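Local coordinates for protein VirX1 (Cyanophage Syn10, PDB 6QGM) that probably acts as a flavin-dependent halogenase of the tryptophan halogenase family, iodinating a range of substrates, at residues 111-114 with 115-119; 482-486 with 487-491; 490-493 with 494-497. All coordinates share one frame; numbering follows the deposited sequence.

Overall arrangement
The three contacts are local and lie at one edge of the chain, far from its centre. Interaction 1 is buried: it is the start of helix 113-120, where an indole, an alanine and a leucine accompany regular backbone bonds. Interactions 2 and 3 are overlapping surface contacts that share Ser-490 and Asp-491. Interaction 2 follows helix 477-484 with a turn of Schellman type near another subunit, and interaction 3 opens helix 494-512 with a turn and a tyrosine pair. The elements meet in space. Lys-116 of interaction 1 forms a salt bridge with Asp-491, and Tyr-494 packs on Thr-113, Lys-116 and Leu-117, so helix 113-120 packs against interaction 3 and reaches interaction 2 through the shared aspartate.

Interaction 1 (111-114 with 115-119); sequences INTW and GKLAN
Trp-114 and Ala-118, one helical turn apart, meet through the indole and a methyl group. With CG anti to the backbone N (chi1 177°), the indole leaves the backbone on the side of its own carbonyl carbon and passes beside the next peptide. CB, CG and CD2 run past the N of Gly-115, and CE3 continues past its CA at 3.7 Å. Farther out, CZ2 and CH2 come under the alanine, whose CB is 4.0 Å from CH2. That methyl makes a CH-pi contact, 4.1 Å from the centroid of the six-membered ring of Trp-114 and only 13° off the ring normal. On the five-membered ring, NE1 is hydrogen-bonded to Thr-129 OG1, and Phe-130 meets the indole edge-to-face, so helix 129-134 gives the ring one polar and one aromatic partner. All this belongs to the opening turns of helix 113-120, a peripheral helix of the tryptophan halogenase family chain. Its i to i+4 ladder joins Lys-116 N to Asn-112 O at 3.2 Å, Leu-117 N to Thr-113 O at 3.1 Å and Ala-118 N to Trp-114 O at 2.9 Å; the middle bond is the straightest (169° at the hydrogen). Leu-117 lays CB and CG along the carbonyl oxygens of this ladder, and its CD1 only just reaches Thr-113 CG2, at 4.4 Å. Phe-133 touches both of these side chains. Lys-116 leaves from another side of the helix: CG passes 3.6 Å from Asn-112 O, the chain bends at chi3, and NZ forms a salt bridge with Asp-491. The amide of Asn-112 leads away from 115-119 and is held at both ends, OD1 by Trp-455 N and ND2 by Thr-454 OG1.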
loop_
_atom_site.group_PDB
_atom_site.type_symbol
_atom_site.label_atom_id
_atom_site.label_comp_id
_atom_site.label_asym_id
_atom_site.label_seq_id
_atom_site.Cartn_x
_atom_site.Cartn_y
_atom_site.Cartn_z
ATOM N N ILE B 111 -13.959 -18.613 0.311
ATOM C CA ILE B 111 -12.745 -19.455 0.580
ATOM C C ILE B 111 -12.770 -20.074 1.989
ATOM O O ILE B 111 -12.086 -21.113 2.200
ATOM C CB ILE B 111 -11.467 -18.634 0.345
ATOM C CG1 ILE B 111 -10.202 -19.493 0.450
ATOM C CG2 ILE B 111 -11.398 -17.442 1.279
ATOM C CD1 ILE B 111 -8.949 -18.851 -0.136
ATOM N N ASN B 112 -13.501 -19.455 2.928
ATOM C CA ASN B 112 -13.597 -19.869 4.355
ATOM C C ASN B 112 -14.535 -21.079 4.521
ATOM O O ASN B 112 -14.651 -21.579 5.666
ATOM C CB ASN B 112 -14.037 -18.712 5.258
ATOM C CG ASN B 112 -13.110 -17.507 5.163
ATOM O OD1 ASN B 112 -11.928 -17.644 4.854
ATOM N ND2 ASN B 112 -13.615 -16.312 5.397
ATOM N N THR B 113 -15.189 -21.528 3.442
ATOM C CA THR B 113 -16.151 -22.664 3.466
ATOM C C THR B 113 -15.426 -23.916 3.971
ATOM O O THR B 113 -15.932 -24.546 4.928
ATOM C CB THR B 113 -16.820 -22.880 2.096
ATOM O OG1 THR B 113 -17.553 -21.711 1.722
ATOM C CG2 THR B 113 -17.766 -24.065 2.054
ATOM N N TRP B 114 -14.283 -24.269 3.381
ATOM C CA TRP B 114 -13.582 -25.529 3.753
ATOM C C TRP B 114 -13.305 -25.561 5.263
ATOM O O TRP B 114 -13.559 -26.606 5.891
ATOM C CB TRP B 114 -12.297 -25.759 2.953
ATOM C CG TRP B 114 -11.643 -27.008 3.445
ATOM C CD1 TRP B 114 -11.978 -28.296 3.145
ATOM C CD2 TRP B 114 -10.644 -27.081 4.467
ATOM N NE1 TRP B 114 -11.209 -29.164 3.861
ATOM C CE2 TRP B 114 -10.386 -28.447 4.690
ATOM C CE3 TRP B 114 -9.937 -26.126 5.201
ATOM C CZ2 TRP B 114 -9.419 -28.878 5.599
ATOM C CZ3 TRP B 114 -9.003 -26.548 6.114
ATOM C CH2 TRP B 114 -8.740 -27.906 6.294
ATOM N N GLY B 115 -12.778 -24.465 5.808
ATOM C CA GLY B 115 -12.474 -24.310 7.243
ATOM C C GLY B 115 -13.690 -24.558 8.126
ATOM O O GLY B 115 -13.524 -25.245 9.146
ATOM N N LYS B 116 -14.870 -24.021 7.776
ATOM C CA LYS B 116 -16.112 -24.248 8.557
ATOM C C LYS B 116 -16.468 -25.741 8.519
ATOM O O LYS B 116 -16.807 -26.282 9.593
ATOM C CB LYS B 116 -17.251 -23.359 8.060
ATOM C CG LYS B 116 -17.030 -21.876 8.321
ATOM C CD LYS B 116 -18.197 -20.978 7.980
ATOM C CE LYS B 116 -19.435 -21.234 8.813
ATOM N NZ LYS B 116 -20.265 -20.012 8.949
ATOM N N LEU B 117 -16.354 -26.384 7.347
ATOM C CA LEU B 117 -16.573 -27.847 7.181
ATOM C C LEU B 117 -15.638 -28.615 8.129
ATOM O O LEU B 117 -16.121 -29.542 8.821
ATOM C CB LEU B 117 -16.332 -28.263 5.723
ATOM C CG LEU B 117 -17.429 -27.872 4.734
ATOM C CD1 LEU B 117 -17.041 -28.216 3.306
ATOM C CD2 LEU B 117 -18.722 -28.565 5.092
ATOM N N ALA B 118 -14.355 -28.238 8.145
ATOM C CA ALA B 118 -13.295 -28.843 8.988
ATOM C C ALA B 118 -13.677 -28.746 10.474
ATOM O O ALA B 118 -13.447 -29.736 11.196
ATOM C CB ALA B 118 -11.972 -28.182 8.713
ATOM N N ASN B 119 -14.267 -27.625 10.914
ATOM C CA ASN B 119 -14.667 -27.400 12.332
ATOM C C ASN B 119 -15.896 -28.250 12.656
ATOM O O ASN B 119 -15.901 -28.911 13.707
ATOM C CB ASN B 119 -14.918 -25.919 12.632
ATOM C CG ASN B 119 -13.642 -25.143 12.907
ATOM O OD1 ASN B 119 -12.650 -25.708 13.379
ATOM N ND2 ASN B 119 -13.662 -23.844 12.621
#

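Interaction 2 (482-486 with 487-491)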
loop_
_atom_site.group_PDB
_atom_site.type_symbol
_atom_site.label_atom_id
_atom_site.label_comp_id
_atom_site.label_asym_id
_atom_site.label_seq_id
_atom_site.Cartn_x
_atom_site.Cartn_y
_atom_site.Cartn_z
ATOM N N VAL B 482 -21.308 -16.855 15.845
ATOM C CA VAL B 482 -21.495 -15.500 16.445
ATOM C C VAL B 482 -21.550 -14.449 15.328
ATOM O O VAL B 482 -22.282 -13.467 15.497
ATOM C CB VAL B 482 -20.402 -15.229 17.497
ATOM C CG1 VAL B 482 -20.060 -13.754 17.636
ATOM C CG2 VAL B 482 -20.793 -15.832 18.843
ATOM N N LEU B 483 -20.844 -14.657 14.219
ATOM C CA LEU B 483 -20.838 -13.723 13.054
ATOM C C LEU B 483 -22.143 -13.852 12.239
ATOM O O LEU B 483 -22.559 -12.838 11.658
ATOM C CB LEU B 483 -19.576 -13.977 12.222
ATOM C CG LEU B 483 -18.265 -13.686 12.952
ATOM C CD1 LEU B 483 -17.089 -14.393 12.276
ATOM C CD2 LEU B 483 -18.022 -12.184 13.078
ATOM N N LEU B 484 -22.819 -15.010 12.259
ATOM C CA LEU B 484 -24.166 -15.211 11.638
ATOM C C LEU B 484 -25.249 -14.490 12.443
ATOM O O LEU B 484 -26.343 -14.279 11.890
ATOM C CB LEU B 484 -24.532 -16.701 11.602
ATOM C CG LEU B 484 -23.605 -17.637 10.835
ATOM C CD1 LEU B 484 -24.119 -19.060 10.953
ATOM C CD2 LEU B 484 -23.490 -17.188 9.385
ATOM N N LYS B 485 -25.006 -14.229 13.728
ATOM C CA LYS B 485 -26.058 -13.761 14.672
ATOM C C LYS B 485 -26.490 -12.333 14.330
ATOM O O LYS B 485 -27.629 -12.008 14.635
ATOM C CB LYS B 485 -25.588 -13.905 16.122
ATOM C CG LYS B 485 -25.698 -15.317 16.698
ATOM C CD LYS B 485 -27.009 -15.586 17.441
ATOM C CE LYS B 485 -27.516 -17.010 17.305
ATOM N NZ LYS B 485 -28.960 -17.030 16.962
ATOM N N ARG B 486 -25.639 -11.518 13.707
ATOM C CA ARG B 486 -25.986 -10.118 13.326
ATOM C C ARG B 486 -27.270 -10.125 12.489
ATOM O O ARG B 486 -28.265 -9.565 12.980
ATOM C CB ARG B 486 -24.858 -9.415 12.562
ATOM C CG ARG B 486 -25.187 -8.000 12.113
ATOM C CD ARG B 486 -25.467 -7.092 13.276
ATOM N NE ARG B 486 -25.424 -5.665 12.970
ATOM C CZ ARG B 486 -26.367 -4.973 12.320
ATOM N NH1 ARG B 486 -27.437 -5.576 11.832
ATOM N NH2 ARG B 486 -26.229 -3.670 12.146
ATOM N N ASN B 487 -27.259 -10.747 11.302
ATOM C CA ASN B 487 -28.389 -10.736 10.326
ATOM C C ASN B 487 -29.178 -12.052 10.442
ATOM O O ASN B 487 -29.591 -12.579 9.399
ATOM C CB ASN B 487 -27.910 -10.499 8.888
ATOM C CG ASN B 487 -26.493 -9.969 8.803
ATOM O OD1 ASN B 487 -25.529 -10.726 8.958
ATOM N ND2 ASN B 487 -26.363 -8.672 8.595
ATOM N N ASN B 488 -29.359 -12.553 11.667
ATOM C CA ASN B 488 -30.164 -13.753 12.033
ATOM C C ASN B 488 -30.012 -14.857 10.974
ATOM O O ASN B 488 -31.055 -15.351 10.495
ATOM C CB ASN B 488 -31.628 -13.374 12.280
ATOM C CG ASN B 488 -32.436 -14.466 12.957
ATOM O OD1 ASN B 488 -31.896 -15.487 13.398
ATOM N ND2 ASN B 488 -33.740 -14.253 13.050
ATOM N N GLU B 489 -28.772 -15.251 10.651
ATOM C CA GLU B 489 -28.472 -16.287 9.623
ATOM C C GLU B 489 -28.178 -17.620 10.304
ATOM O O GLU B 489 -27.969 -17.643 11.507
ATOM C CB GLU B 489 -27.319 -15.850 8.726
ATOM C CG GLU B 489 -27.529 -14.470 8.146
ATOM C CD GLU B 489 -26.420 -13.994 7.233
ATOM O OE1 GLU B 489 -25.421 -14.745 7.035
ATOM O OE2 GLU B 489 -26.553 -12.879 6.712
ATOM N N SER B 490 -28.172 -18.685 9.505
ATOM C CA SER B 490 -28.054 -20.096 9.929
ATOM C C SER B 490 -27.059 -20.821 9.019
ATOM O O SER B 490 -26.938 -20.468 7.825
ATOM C CB SER B 490 -29.399 -20.762 9.896
ATOM O OG SER B 490 -29.289 -22.186 9.879
ATOM N N ASP B 491 -26.395 -21.830 9.585
ATOM C CA ASP B 491 -25.359 -22.661 8.924
ATOM C C ASP B 491 -25.944 -24.012 8.493
ATOM O O ASP B 491 -25.177 -24.808 7.954
ATOM C CB ASP B 491 -24.189 -22.888 9.883
ATOM C CG ASP B 491 -23.024 -21.937 9.677
ATOM O OD1 ASP B 491 -23.009 -21.243 8.627
ATOM O OD2 ASP B 491 -22.147 -21.887 10.580
#
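Glu-489 N donates to Leu-484 O at 2.9 Å, almost straight at the hydrogen (169°), with the donor tilted out of the carbonyl plane. A second, weak bond lies inside this loop, from Asn-488 N to Lys-485 O at 3.5 Å. Asn-488 has a positive phi (38°), which turns the chain back so that both N-H groups face the carbonyls of Leu-484 and Lys-485. Outward from these, Leu-484 supplies the packing. Its CB and CD2 lie 4.1 Å from Glu-489 CB, and the two side chains cross at about a right angle. Its CD1 rests 3.4 Å from OD1 of Asp-491, a carboxylate salt-bridged to Lys-116 through OD1 and to Lys-120 through OD2. Within the turn, Arg-486 bends at chi2 (62°) and touches the Asn-487 amide with its aliphatic part, CG to ND2 at 3.8 Å. Its guanidinium reaches Asp-162 of the second subunit in a long, weak ion pair, and Pro-98 of that subunit packs on it. Paired 6-to-1 and weak 5-to-2 backbone bonds, Asn-488 in the left-handed helical conformation and an apolar contact from Leu-484 to Glu-489 fit a Schellman motif at the C-terminal end of the helix beginning at 477.

Interaction 3 (490-493 with 494-497)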
loop_
_atom_site.group_PDB
_atom_site.type_symbol
_atom_site.label_atom_id
_atom_site.label_comp_id
_atom_site.label_asym_id
_atom_site.label_seq_id
_atom_site.Cartn_x
_atom_site.Cartn_y
_atom_site.Cartn_z
ATOM N N SER B 490 -28.172 -18.685 9.505
ATOM C CA SER B 490 -28.054 -20.096 9.929
ATOM C C SER B 490 -27.059 -20.821 9.019
ATOM O O SER B 490 -26.938 -20.468 7.825
ATOM C CB SER B 490 -29.399 -20.762 9.896
ATOM O OG SER B 490 -29.289 -22.186 9.879
ATOM N N ASP B 491 -26.395 -21.830 9.585
ATOM C CA ASP B 491 -25.359 -22.661 8.924
ATOM C C ASP B 491 -25.944 -24.012 8.493
ATOM O O ASP B 491 -25.177 -24.808 7.954
ATOM C CB ASP B 491 -24.189 -22.888 9.883
ATOM C CG ASP B 491 -23.024 -21.937 9.677
ATOM O OD1 ASP B 491 -23.009 -21.243 8.627
ATOM O OD2 ASP B 491 -22.147 -21.887 10.580
ATOM N N TYR B 492 -27.236 -24.270 8.716
ATOM C CA TYR B 492 -27.816 -25.613 8.498
ATOM C C TYR B 492 -27.443 -26.115 7.093
ATOM O O TYR B 492 -27.198 -27.323 7.009
ATOM C CB TYR B 492 -29.320 -25.689 8.784
ATOM C CG TYR B 492 -29.807 -27.113 8.620
ATOM C CD1 TYR B 492 -29.399 -28.110 9.507
ATOM C CD2 TYR B 492 -30.582 -27.501 7.527
ATOM C CE1 TYR B 492 -29.774 -29.435 9.331
ATOM C CE2 TYR B 492 -30.962 -28.821 7.343
ATOM C CZ TYR B 492 -30.562 -29.789 8.248
ATOM O OH TYR B 492 -30.955 -31.083 8.066
ATOM N N TYR B 493 -27.317 -25.251 6.075
ATOM C CA TYR B 493 -27.019 -25.623 4.661
ATOM C C TYR B 493 -25.639 -26.291 4.504
ATOM O O TYR B 493 -25.354 -26.834 3.411
ATOM C CB TYR B 493 -27.145 -24.413 3.735
ATOM C CG TYR B 493 -26.104 -23.336 3.884
ATOM C CD1 TYR B 493 -26.186 -22.392 4.892
ATOM C CD2 TYR B 493 -25.049 -23.239 2.991
ATOM C CE1 TYR B 493 -25.250 -21.378 5.022
ATOM C CE2 TYR B 493 -24.100 -22.232 3.098
ATOM C CZ TYR B 493 -24.206 -21.292 4.110
ATOM O OH TYR B 493 -23.286 -20.295 4.221
ATOM N N TYR B 494 -24.812 -26.275 5.552
ATOM C CA TYR B 494 -23.478 -26.925 5.571
ATOM C C TYR B 494 -23.662 -28.447 5.564
ATOM O O TYR B 494 -22.822 -29.140 4.957
ATOM C CB TYR B 494 -22.619 -26.367 6.716
ATOM C CG TYR B 494 -21.757 -25.208 6.281
ATOM C CD1 TYR B 494 -22.256 -23.919 6.170
ATOM C CD2 TYR B 494 -20.445 -25.428 5.900
ATOM C CE1 TYR B 494 -21.468 -22.874 5.720
ATOM C CE2 TYR B 494 -19.631 -24.393 5.470
ATOM C CZ TYR B 494 -20.147 -23.110 5.368
ATOM O OH TYR B 494 -19.344 -22.088 4.933
ATOM N N GLU B 495 -24.729 -28.960 6.177
ATOM C CA GLU B 495 -25.108 -30.404 6.131
ATOM C C GLU B 495 -25.205 -30.843 4.670
ATOM O O GLU B 495 -24.728 -31.949 4.371
ATOM C CB GLU B 495 -26.453 -30.647 6.814
ATOM C CG GLU B 495 -26.383 -30.526 8.321
ATOM C CD GLU B 495 -25.721 -31.722 8.974
ATOM O OE1 GLU B 495 -26.145 -32.855 8.625
ATOM O OE2 GLU B 495 -24.866 -31.562 9.905
ATOM N N ASP B 496 -25.774 -29.998 3.800
ATOM C CA ASP B 496 -25.965 -30.284 2.353
ATOM C C ASP B 496 -24.621 -30.132 1.628
ATOM O O ASP B 496 -24.336 -30.972 0.761
ATOM C CB ASP B 496 -27.021 -29.390 1.708
ATOM C CG ASP B 496 -28.460 -29.751 1.998
ATOM O OD1 ASP B 496 -28.743 -30.866 2.519
ATOM O OD2 ASP B 496 -29.290 -28.911 1.680
ATOM N N ILE B 497 -23.818 -29.114 1.968
ATOM C CA ILE B 497 -22.480 -28.928 1.345
ATOM C C ILE B 497 -21.668 -30.184 1.646
ATOM O O ILE B 497 -21.042 -30.714 0.711
ATOM C CB ILE B 497 -21.773 -27.647 1.821
ATOM C CG1 ILE B 497 -22.534 -26.390 1.410
ATOM C CG2 ILE B 497 -20.363 -27.603 1.273
ATOM C CD1 ILE B 497 -21.914 -25.099 1.871
#
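Tyr-494 N donates to Asp-491 O at 2.8 Å, closing a type I beta turn that leads into helix 494-512. Just before it, Ser-490 OG accepts from Tyr-492 N in an ST turn. The tight part of the contact is formed by Tyr-493, Tyr-494 and Ile-497. Tyr-493 has CG between the backbone N and the carbonyl carbon (chi1 69°), which swings its ring back alongside that of Tyr-494. The rings meet obliquely, planes 53° apart and centroids 4.9 Å apart, with CD1 of Tyr-494 over one face of Tyr-493. Each hydroxyl is tied to the 106-109 loop, Tyr-493 to Ser-106 OG and Tyr-494 to Asp-109 OD2. Helix 113-120 packs on Tyr-494, whose ring also takes a cation-pi contact from Lys-120. On the solvent side, the exposed Tyr-492 meets Glu-495, whose CG lies 3.7 Å from CE1 of the tyrosine. The Glu-495 N bond to Tyr-492 O, 3.1 Å long, comes from above the carbonyl plane, and the OE2 of Glu-495 is hydrogen-bonded to Tyr-121 OH. Ile-497 bridges the two inner rings: its CD1 is 3.8 Å from Tyr-493 CE2 and sits over the centre of one face of Tyr-494.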